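Subdomain of Desmoplakin Carboxy-Terminal domain (DPCT) (Homo sapiens, PDB 1LM5) probably binds intermediate filaments through its plakin repeats, so anchoring them to desmosomes as part of the desmoplakin tail. Local coordinates at residues L20-I25 with D188-R193; T57-S62 with V67-I72. All blocks are in the same frame, centred on the assembly; numbering follows the deposited sequence.

Interactions 1 and 2 have centres about 14 Å apart and touch at two points. Interaction 1 links the edge strand of the mixed sheet to a turn near the other end of the chain; interaction 2 lies within a plectin repeat, between strand 60-61 and the end of helix 63-68, and its residues fall between the two partners of interaction 1. The two touches are direct: Leu192 CD2 packs 3.8 Å from Gly58 CA, and Ser24 OG lies 4.2 Å from Val71 O. Pro55 also joins them, its carbonyl taking a bond from Lys22 and its side being packed by Ser24 and Val71. No ligand or active site is involved.

Interaction 1: L20-I25 with D188-R193; sequences LEKISI and DITGLR
Lys22 makes this contact with the very end of its side chain, showing how one long residue can span two backbones whose closest CA atoms, those of Lys22 and Leu192, are 10.0 Å apart. Its NZ lies 3.6 Å from Leu192 CD1, where the two side chains cross at about a right angle. The ammonium group also meets Thr190 tip to tip, with Thr190 CG2 4.0 Å from Lys22 NZ. CG of Lys22 is anti to the backbone N (chi1 170°), which sends the chain out across the gap, and a single bend at chi3 sets the direction of the terminal amine. The nearest atoms across the contact are methyls, so the charge is answered from just outside: Lys22 NZ forms a salt bridge with Glu187 OE1 and a hydrogen bond with Pro55 O. Strand 21-23 is an outer strand of a mixed four-stranded sheet, and residues 187-192 connect strands 185-186 and 193-197, which pair antiparallel. Strand 11-16 runs between the two sides, bonding through its backbone to Ile23 and to Arg193, so Lys22 bridges over it at the surface. The turn is shaped by Thr190, whose OG1 accepts from Leu192 N at 2.9 Å (159° at the hydrogen), an ST turn. The same OG1 is hydrogen-bonded to Glu187 OE1, so one carboxylate oxygen ties the lysine to the turn it reaches. Further out, Leu192 also packs on Ala12 of the intervening strand.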
ATOM      1  N   LEU B  20     -13.896  12.526 -26.923  1.00 23.72           N
ATOM      2  CA  LEU B  20     -12.761  11.611 -27.010  1.00 24.57           C
ATOM      3  C   LEU B  20     -11.569  12.092 -26.197  1.00 25.59           C
ATOM      4  O   LEU B  20     -10.459  12.222 -26.713  1.00 24.69           O
ATOM      5  CB  LEU B  20     -12.342  11.430 -28.470  1.00 25.60           C
ATOM      6  CG  LEU B  20     -13.414  10.827 -29.376  1.00 26.38           C
ATOM      7  CD1 LEU B  20     -12.922  10.823 -30.822  1.00 26.85           C
ATOM      8  CD2 LEU B  20     -13.746   9.424 -28.919  1.00 27.62           C
ATOM      9  N   GLU B  21     -11.792  12.348 -24.915  1.00 23.55           N
ATOM     10  CA  GLU B  21     -10.710  12.825 -24.079  1.00 23.00           C
ATOM     11  C   GLU B  21     -10.922  12.465 -22.625  1.00 22.61           C
ATOM     12  O   GLU B  21     -12.051  12.350 -22.146  1.00 21.17           O
ATOM     13  CB  GLU B  21     -10.585  14.343 -24.192  1.00 25.32           C
ATOM     14  CG  GLU B  21     -11.765  15.090 -23.609  1.00 28.41           C
ATOM     15  CD  GLU B  21     -11.604  16.596 -23.701  1.00 31.36           C
ATOM     16  OE1 GLU B  21     -10.447  17.072 -23.695  1.00 34.60           O
ATOM     17  OE2 GLU B  21     -12.630  17.301 -23.763  1.00 29.91           O
ATOM     18  N   LYS B  22      -9.812  12.292 -21.931  1.00 20.69           N
ATOM     19  CA  LYS B  22      -9.849  11.967 -20.528  1.00 21.10           C
ATOM     20  C   LYS B  22     -10.054  13.263 -19.755  1.00 21.01           C
ATOM     21  O   LYS B  22      -9.402  14.264 -20.028  1.00 21.39           O
ATOM     22  CB  LYS B  22      -8.528  11.325 -20.101  1.00 19.89           C
ATOM     23  CG  LYS B  22      -8.390  11.170 -18.600  1.00 18.75           C
ATOM     24  CD  LYS B  22      -7.112  10.456 -18.202  1.00 20.28           C
ATOM     25  CE  LYS B  22      -5.877  11.208 -18.645  1.00 18.75           C
ATOM     26  NZ  LYS B  22      -4.665  10.567 -18.078  1.00 18.33           N
ATOM     27  N   ILE B  23     -10.984  13.245 -18.812  1.00 20.90           N
ATOM     28  CA  ILE B  23     -11.231  14.402 -17.967  1.00 19.69           C
ATOM     29  C   ILE B  23     -11.356  13.883 -16.541  1.00 20.68           C
ATOM     30  O   ILE B  23     -11.549  12.684 -16.315  1.00 19.73           O
ATOM     31  CB  ILE B  23     -12.528  15.135 -18.350  1.00 20.86           C
ATOM     32  CG1 ILE B  23     -13.726  14.188 -18.221  1.00 21.95           C
ATOM     33  CG2 ILE B  23     -12.405  15.675 -19.763  1.00 19.45           C
ATOM     34  CD1 ILE B  23     -15.059  14.836 -18.539  1.00 22.08           C
ATOM     35  N   SER B  24     -11.244  14.784 -15.576  1.00 19.67           N
ATOM     36  CA  SER B  24     -11.364  14.378 -14.186  1.00 18.16           C
ATOM     37  C   SER B  24     -12.822  14.063 -13.915  1.00 16.91           C
ATOM     38  O   SER B  24     -13.721  14.428 -14.682  1.00 16.87           O
ATOM     39  CB  SER B  24     -10.937  15.506 -13.259  1.00 17.56           C
ATOM     40  OG  SER B  24     -11.884  16.562 -13.339  1.00 18.45           O
ATOM     41  N   ILE B  25     -13.057  13.385 -12.810  1.00 16.27           N
ATOM     42  CA  ILE B  25     -14.410  13.063 -12.418  1.00 16.37           C
ATOM     43  C   ILE B  25     -15.148  14.386 -12.219  1.00 15.91           C
ATOM     44  O   ILE B  25     -16.285  14.552 -12.643  1.00 16.56           O
ATOM     45  CB  ILE B  25     -14.380  12.249 -11.125  1.00 16.12           C
ATOM     46  CG1 ILE B  25     -13.849  10.849 -11.444  1.00 15.67           C
ATOM     47  CG2 ILE B  25     -15.764  12.159 -10.504  1.00 15.89           C
ATOM     48  CD1 ILE B  25     -13.356  10.094 -10.227  1.00 15.55           C
ATOM     49  N   ASP B 188      -3.972   3.575 -22.153  1.00 32.91           N
ATOM     50  CA  ASP B 188      -2.724   3.001 -22.651  1.00 37.64           C
ATOM     51  C   ASP B 188      -1.399   3.342 -21.959  1.00 38.42           C
ATOM     52  O   ASP B 188      -0.772   2.479 -21.347  1.00 40.82           O
ATOM     53  CB  ASP B 188      -2.603   3.281 -24.155  1.00 42.01           C
ATOM     54  CG  ASP B 188      -2.453   4.764 -24.472  1.00 45.93           C
ATOM     55  OD1 ASP B 188      -3.181   5.587 -23.873  1.00 46.56           O
ATOM     56  OD2 ASP B 188      -1.609   5.103 -25.339  1.00 49.06           O
ATOM     57  N   ILE B 189      -0.969   4.591 -22.042  1.00 37.48           N
ATOM     58  CA  ILE B 189       0.316   4.973 -21.463  1.00 36.03           C
ATOM     59  C   ILE B 189       0.377   5.080 -19.940  1.00 33.94           C
ATOM     60  O   ILE B 189       1.309   4.585 -19.302  1.00 34.46           O
ATOM     61  CB  ILE B 189       0.781   6.325 -22.042  1.00 37.31           C
ATOM     62  CG1 ILE B 189       0.682   6.302 -23.569  1.00 38.33           C
ATOM     63  CG2 ILE B 189       2.200   6.631 -21.582  1.00 37.72           C
ATOM     64  CD1 ILE B 189       1.387   5.142 -24.212  1.00 38.50           C
ATOM     65  N   THR B 190      -0.628   5.725 -19.367  1.00 29.69           N
ATOM     66  CA  THR B 190      -0.686   5.968 -17.933  1.00 27.69           C
ATOM     67  C   THR B 190      -1.080   4.801 -17.049  1.00 27.24           C
ATOM     68  O   THR B 190      -0.732   4.776 -15.872  1.00 26.30           O
ATOM     69  CB  THR B 190      -1.669   7.085 -17.645  1.00 27.32           C
ATOM     70  OG1 THR B 190      -2.999   6.603 -17.879  1.00 25.36           O
ATOM     71  CG2 THR B 190      -1.406   8.265 -18.564  1.00 27.34           C
ATOM     72  N   GLY B 191      -1.818   3.851 -17.606  1.00 26.60           N
ATOM     73  CA  GLY B 191      -2.266   2.723 -16.820  1.00 26.67           C
ATOM     74  C   GLY B 191      -3.454   3.153 -15.973  1.00 27.37           C
ATOM     75  O   GLY B 191      -3.982   2.368 -15.190  1.00 28.23           O
ATOM     76  N   LEU B 192      -3.872   4.405 -16.134  1.00 24.31           N
ATOM     77  CA  LEU B 192      -5.000   4.949 -15.381  1.00 23.77           C
ATOM     78  C   LEU B 192      -6.327   4.376 -15.842  1.00 22.53           C
ATOM     79  O   LEU B 192      -6.603   4.282 -17.040  1.00 21.64           O
ATOM     80  CB  LEU B 192      -5.037   6.471 -15.510  1.00 23.53           C
ATOM     81  CG  LEU B 192      -3.936   7.225 -14.775  1.00 23.85           C
ATOM     82  CD1 LEU B 192      -4.022   8.713 -15.101  1.00 25.47           C
ATOM     83  CD2 LEU B 192      -4.092   6.993 -13.275  1.00 26.81           C
ATOM     84  N   ARG B 193      -7.161   4.012 -14.875  1.00 21.02           N
ATOM     85  CA  ARG B 193      -8.452   3.430 -15.178  1.00 19.74           C
ATOM     86  C   ARG B 193      -9.489   4.510 -15.385  1.00 19.46           C
ATOM     87  O   ARG B 193      -9.704   5.355 -14.518  1.00 16.75           O
ATOM     88  CB  ARG B 193      -8.868   2.502 -14.051  1.00 19.88           C
ATOM     89  CG  ARG B 193     -10.070   1.659 -14.342  1.00 21.95           C
ATOM     90  CD  ARG B 193     -10.169   0.565 -13.278  1.00 24.65           C
ATOM     91  NE  ARG B 193      -8.986  -0.287 -13.310  1.00 25.87           N
ATOM     92  CZ  ARG B 193      -8.781  -1.251 -14.203  1.00 27.06           C
ATOM     93  NH1 ARG B 193      -9.683  -1.505 -15.140  1.00 27.07           N
ATOM     94  NH2 ARG B 193      -7.656  -1.947 -14.169  1.00 30.26           N
TER

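Interaction 2: T57-S62 with V67-I72; sequences TGQKLS and VSQGVI
Gly70 N bonds to Val67 O at 3.0 Å, closing the helix end that carries Gln69 across Leu61. Gly70 has the positive phi of a Schellman motif, and this reversal puts Gln69 and Val71, on its two flanks, against the same leucine. Both methyls of Leu61 meet the Gln69 amide. CD2 of Leu61 comes nearest its nitrogen, 3.5 Å from Gln69 NE2, while CD1 of Leu61 sits under the face of the amide, 3.9 Å from Gln69 OE1. CD1 of Leu61 also packs on the apolar Val71 CG2, at 3.9 Å. Gln69 is extended beyond CG, long enough for its flat end to cover the leucine on the outer side, whereas Leu61 and Val71 are buried, with Ala66 of helix 63-68 packed against both. The exposed amide thus lies over Leu61. Gln59 approaches the amide from the opposite direction, its NE2 3.8 Å from Gln69 OE1, with the two amide planes turned 67° apart; the spacing makes this a loose approach. CG of Gln59 stands between the backbone N and the carbonyl carbon (chi1 79°), and the extended chain beyond carries the amide toward Gln69. The backbone under Gln59 is shaped by an ST turn, in which Thr57 OG1 accepts from Gln59 N at 3.2 Å and 166°. His54 touches Gln59, Gln69 and Val71 alike, while Ser62 caps the start of helix 63-68 by bonding to Asp65 N. A short hairpin of strands 52-53 and 60-61, leading into helix 63-68 and, past the turn at Gly70, into helix 74-88, is the build of a plakin (plectin) repeat.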
ATOM      1  N   THR B  57      -1.498  12.712 -13.738  1.00 28.41           N
ATOM      2  CA  THR B  57      -0.315  12.120 -13.115  1.00 28.66           C
ATOM      3  C   THR B  57      -0.588  10.831 -12.361  1.00 28.43           C
ATOM      4  O   THR B  57       0.311  10.005 -12.193  1.00 28.63           O
ATOM      5  CB  THR B  57       0.355  13.098 -12.130  1.00 29.76           C
ATOM      6  OG1 THR B  57      -0.492  13.292 -10.989  1.00 28.12           O
ATOM      7  CG2 THR B  57       0.600  14.437 -12.801  1.00 29.98           C
ATOM      8  N   GLY B  58      -1.825  10.657 -11.906  1.00 26.55           N
ATOM      9  CA  GLY B  58      -2.168   9.458 -11.160  1.00 24.48           C
ATOM     10  C   GLY B  58      -1.728   9.562  -9.708  1.00 24.53           C
ATOM     11  O   GLY B  58      -1.934   8.641  -8.921  1.00 21.16           O
ATOM     12  N   GLN B  59      -1.130  10.687  -9.336  1.00 23.58           N
ATOM     13  CA  GLN B  59      -0.674  10.827  -7.959  1.00 25.49           C
ATOM     14  C   GLN B  59      -1.885  10.929  -7.027  1.00 23.39           C
ATOM     15  O   GLN B  59      -2.919  11.477  -7.399  1.00 22.40           O
ATOM     16  CB  GLN B  59       0.222  12.057  -7.818  1.00 29.60           C
ATOM     17  CG  GLN B  59      -0.524  13.368  -7.739  1.00 37.03           C
ATOM     18  CD  GLN B  59       0.397  14.578  -7.857  1.00 41.89           C
ATOM     19  OE1 GLN B  59       1.408  14.684  -7.155  1.00 42.99           O
ATOM     20  NE2 GLN B  59       0.039  15.506  -8.743  1.00 43.65           N
ATOM     21  N   LYS B  60      -1.758  10.369  -5.830  1.00 22.83           N
ATOM     22  CA  LYS B  60      -2.838  10.410  -4.851  1.00 22.34           C
ATOM     23  C   LYS B  60      -2.709  11.714  -4.080  1.00 22.60           C
ATOM     24  O   LYS B  60      -1.626  12.083  -3.633  1.00 22.61           O
ATOM     25  CB  LYS B  60      -2.737   9.188  -3.941  1.00 25.64           C
ATOM     26  CG  LYS B  60      -3.001   7.886  -4.720  1.00 26.85           C
ATOM     27  CD  LYS B  60      -2.426   6.654  -4.043  1.00 31.37           C
ATOM     28  CE  LYS B  60      -3.164   6.304  -2.762  1.00 33.42           C
ATOM     29  NZ  LYS B  60      -2.595   5.070  -2.123  1.00 37.21           N
ATOM     30  N   LEU B  61      -3.817  12.421  -3.942  1.00 21.65           N
ATOM     31  CA  LEU B  61      -3.806  13.710  -3.277  1.00 21.50           C
ATOM     32  C   LEU B  61      -4.723  13.771  -2.073  1.00 21.58           C
ATOM     33  O   LEU B  61      -5.748  13.100  -2.024  1.00 20.49           O
ATOM     34  CB  LEU B  61      -4.268  14.796  -4.252  1.00 22.23           C
ATOM     35  CG  LEU B  61      -3.664  14.869  -5.648  1.00 20.92           C
ATOM     36  CD1 LEU B  61      -4.503  15.835  -6.502  1.00 21.74           C
ATOM     37  CD2 LEU B  61      -2.217  15.330  -5.552  1.00 23.39           C
ATOM     38  N   SER B  62      -4.347  14.602  -1.109  1.00 21.19           N
ATOM     39  CA  SER B  62      -5.183  14.817   0.061  1.00 21.67           C
ATOM     40  C   SER B  62      -6.343  15.613  -0.517  1.00 21.66           C
ATOM     41  O   SER B  62      -6.233  16.161  -1.618  1.00 19.85           O
ATOM     42  CB  SER B  62      -4.447  15.686   1.077  1.00 22.19           C
ATOM     43  OG  SER B  62      -4.029  16.890   0.464  1.00 21.74           O
ATOM     44  N   VAL B  67      -8.275  19.985  -4.005  1.00 21.36           N
ATOM     45  CA  VAL B  67      -9.017  21.232  -4.197  1.00 20.03           C
ATOM     46  C   VAL B  67      -8.054  22.268  -4.761  1.00 20.28           C
ATOM     47  O   VAL B  67      -8.369  22.975  -5.713  1.00 20.61           O
ATOM     48  CB  VAL B  67      -9.612  21.764  -2.876  1.00 21.81           C
ATOM     49  CG1 VAL B  67     -10.060  23.227  -3.044  1.00 19.93           C
ATOM     50  CG2 VAL B  67     -10.788  20.907  -2.477  1.00 20.91           C
ATOM     51  N   SER B  68      -6.873  22.338  -4.171  1.00 19.52           N
ATOM     52  CA  SER B  68      -5.872  23.288  -4.610  1.00 23.10           C
ATOM     53  C   SER B  68      -5.534  23.130  -6.086  1.00 21.89           C
ATOM     54  O   SER B  68      -5.281  24.107  -6.775  1.00 21.27           O
ATOM     55  CB  SER B  68      -4.613  23.136  -3.757  1.00 22.18           C
ATOM     56  OG  SER B  68      -4.903  23.546  -2.434  1.00 24.50           O
ATOM     57  N   GLN B  69      -5.559  21.893  -6.571  1.00 22.38           N
ATOM     58  CA  GLN B  69      -5.245  21.633  -7.967  1.00 23.37           C
ATOM     59  C   GLN B  69      -6.442  21.617  -8.909  1.00 23.58           C
ATOM     60  O   GLN B  69      -6.298  21.341 -10.107  1.00 25.27           O
ATOM     61  CB  GLN B  69      -4.463  20.327  -8.058  1.00 23.61           C
ATOM     62  CG  GLN B  69      -3.116  20.411  -7.362  1.00 25.30           C
ATOM     63  CD  GLN B  69      -2.360  19.107  -7.405  1.00 27.18           C
ATOM     64  OE1 GLN B  69      -2.288  18.458  -8.443  1.00 29.93           O
ATOM     65  NE2 GLN B  69      -1.780  18.717  -6.273  1.00 28.86           N
ATOM     66  N   GLY B  70      -7.619  21.924  -8.375  1.00 21.32           N
ATOM     67  CA  GLY B  70      -8.819  21.945  -9.186  1.00 22.00           C
ATOM     68  C   GLY B  70      -9.308  20.557  -9.554  1.00 21.08           C
ATOM     69  O   GLY B  70     -10.198  20.415 -10.394  1.00 21.23           O
ATOM     70  N   VAL B  71      -8.734  19.539  -8.921  1.00 19.27           N
ATOM     71  CA  VAL B  71      -9.125  18.168  -9.209  1.00 18.00           C
ATOM     72  C   VAL B  71     -10.533  17.924  -8.674  1.00 18.40           C
ATOM     73  O   VAL B  71     -11.281  17.121  -9.221  1.00 17.71           O
ATOM     74  CB  VAL B  71      -8.138  17.166  -8.607  1.00 18.66           C
ATOM     75  CG1 VAL B  71      -8.653  15.742  -8.824  1.00 18.15           C
ATOM     76  CG2 VAL B  71      -6.777  17.338  -9.274  1.00 19.00           C
ATOM     77  N   ILE B  72     -10.878  18.622  -7.595  1.00 18.07           N
ATOM     78  CA  ILE B  72     -12.216  18.538  -7.007  1.00 18.90           C
ATOM     79  C   ILE B  72     -12.503  19.944  -6.493  1.00 18.58           C
ATOM     80  O   ILE B  72     -11.568  20.695  -6.182  1.00 20.22           O
ATOM     81  CB  ILE B  72     -12.303  17.556  -5.801  1.00 18.39           C
ATOM     82  CG1 ILE B  72     -11.512  18.097  -4.611  1.00 19.58           C
ATOM     83  CG2 ILE B  72     -11.771  16.170  -6.198  1.00 21.26           C
ATOM     84  CD1 ILE B  72     -11.509  17.161  -3.402  1.00 18.45           C
TER